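Local coordinates for WGR domain-containing protein (Bacteroides fragilis, PDB 2RA8) that is of unknown function but joins an N-terminal WGR domain, a module that contacts DNA in PARP1, to a leucine-rich-repeat domain, at residues E136-F141 / D169-L174. Residues are numbered along the deposited sequence; the frame is centred on the assembly and turned at random.
Sequences EKFAHF and DAMPLL
M171, a selenomethionine, settles into the shallow notch between the CB atoms of F138 and F141, where two type I turns pack against each other. M171 CG lies beside the backbone N (chi1 -62°), an orientation that lays this methylene 3.5 Å from F138 O, while M171 SE comes to 4.2 Å from F141 CB and M171 CE meets the F138 ring obliquely. The turns run from F138 to F141 and from M171 to L174; each ends two residues before a strand of the parallel sheet, consistent with equivalent places in successive leucine-rich repeats, and F141 N closes the first by bonding to F138 O. A second bump, L173, fills the hollow bordered by the carbonyl oxygens of A139, H140 and F141: L173 CB sits 3.6 Å from F141 O, and L173 CD2 3.7 Å from A139 O. From the inner side, L174 brings CD2 to 3.5 Å from F141 O, so that this carbonyl is flanked by two leucines. Backbone fit completes the surface, with A139 CA 3.6 Å from A170 O, a buried oxygen lacking a polar partner. Beyond the F138 and M171 side chains, I131 of helix 125-132 packs against both, and I100 and L101 of helix 96-102 touch F138; the two turns then lead into the neighbouring parallel strands 143-146 and 176-180.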
# COMPACT_ATOMS: atom_id res chain seq x y z
N GLU A 136 11.71 0.31 -34.31
CA GLU A 136 10.59 -0.34 -34.99
C GLU A 136 9.70 -1.16 -34.07
O GLU A 136 8.50 -1.22 -34.28
CB GLU A 136 11.07 -1.23 -36.16
CG GLU A 136 11.66 -2.57 -35.75
CD GLU A 136 13.05 -2.46 -35.17
OE1 GLU A 136 13.53 -3.46 -34.58
OE2 GLU A 136 13.68 -1.38 -35.30
N LYS A 137 10.29 -1.80 -33.06
CA LYS A 137 9.50 -2.61 -32.14
C LYS A 137 8.77 -1.83 -31.07
O LYS A 137 7.86 -2.37 -30.44
CB LYS A 137 10.38 -3.63 -31.42
CG LYS A 137 10.96 -4.72 -32.29
CD LYS A 137 11.54 -5.84 -31.43
CE LYS A 137 12.15 -6.94 -32.30
NZ LYS A 137 12.74 -8.04 -31.49
N PHE A 138 9.15 -0.58 -30.86
CA PHE A 138 8.51 0.25 -29.84
C PHE A 138 7.83 1.46 -30.42
O PHE A 138 7.24 2.27 -29.70
CB PHE A 138 9.55 0.73 -28.80
CG PHE A 138 10.28 -0.39 -28.10
CD1 PHE A 138 11.40 -0.99 -28.67
CD2 PHE A 138 9.85 -0.84 -26.86
CE1 PHE A 138 12.07 -2.03 -28.02
CE2 PHE A 138 10.51 -1.88 -26.19
CZ PHE A 138 11.62 -2.47 -26.78
N ALA A 139 7.90 1.59 -31.74
CA ALA A 139 7.29 2.74 -32.40
C ALA A 139 5.80 2.82 -32.19
O ALA A 139 5.21 3.89 -32.34
CB ALA A 139 7.60 2.69 -33.90
N HIS A 140 5.18 1.70 -31.82
CA HIS A 140 3.73 1.66 -31.62
C HIS A 140 3.17 2.06 -30.26
O HIS A 140 1.99 2.38 -30.14
CB HIS A 140 3.18 0.27 -31.97
CG HIS A 140 3.50 -0.79 -30.96
ND1 HIS A 140 4.73 -1.41 -30.88
CD2 HIS A 140 2.74 -1.36 -29.99
CE1 HIS A 140 4.71 -2.32 -29.91
NE2 HIS A 140 3.51 -2.31 -29.36
N PHE A 141 4.01 2.06 -29.23
CA PHE A 141 3.53 2.39 -27.89
C PHE A 141 2.91 3.76 -27.69
O PHE A 141 3.37 4.77 -28.23
CB PHE A 141 4.66 2.17 -26.89
CG PHE A 141 4.91 0.73 -26.59
CD1 PHE A 141 4.06 0.02 -25.75
CD2 PHE A 141 5.98 0.06 -27.17
CE1 PHE A 141 4.27 -1.32 -25.49
CE2 PHE A 141 6.19 -1.29 -26.90
CZ PHE A 141 5.34 -1.97 -26.07
N ASP A 169 12.10 9.85 -28.64
CA ASP A 169 12.13 10.07 -30.09
C ASP A 169 11.78 8.81 -30.85
O ASP A 169 11.25 8.87 -31.95
CB ASP A 169 13.51 10.57 -30.55
CG ASP A 169 13.84 11.96 -30.02
OD1 ASP A 169 12.93 12.67 -29.54
OD2 ASP A 169 15.03 12.35 -30.10
N ALA A 170 12.10 7.65 -30.26
CA ALA A 170 11.81 6.35 -30.87
C ALA A 170 10.35 5.91 -30.66
O ALA A 170 9.91 4.90 -31.19
CB ALA A 170 12.76 5.27 -30.29
N MSE A 171 9.59 6.69 -29.89
CA MSE A 171 8.19 6.38 -29.63
C MSE A 171 7.36 7.58 -29.98
O MSE A 171 6.85 8.27 -29.11
CB MSE A 171 8.00 6.01 -28.16
CG MSE A 171 8.78 4.78 -27.78
SE MSE A 171 8.32 4.12 -25.98
CE MSE A 171 10.02 3.42 -25.47
N PRO A 172 7.20 7.85 -31.28
CA PRO A 172 6.42 9.01 -31.71
C PRO A 172 4.93 8.98 -31.44
O PRO A 172 4.27 10.01 -31.52
CB PRO A 172 6.75 9.11 -33.20
CG PRO A 172 6.96 7.67 -33.60
CD PRO A 172 7.76 7.11 -32.43
N LEU A 173 4.41 7.80 -31.10
CA LEU A 173 2.98 7.66 -30.83
C LEU A 173 2.61 7.79 -29.36
O LEU A 173 1.43 7.74 -29.00
CB LEU A 173 2.46 6.33 -31.39
CG LEU A 173 1.71 6.32 -32.74
CD1 LEU A 173 2.30 7.35 -33.70
CD2 LEU A 173 1.77 4.91 -33.34
N LEU A 174 3.61 7.96 -28.50
CA LEU A 174 3.38 8.11 -27.06
C LEU A 174 2.53 9.32 -26.74
O LEU A 174 2.78 10.40 -27.27
CB LEU A 174 4.69 8.27 -26.30
CG LEU A 174 5.52 7.04 -25.93
CD1 LEU A 174 6.68 7.48 -25.05
CD2 LEU A 174 4.64 6.03 -25.21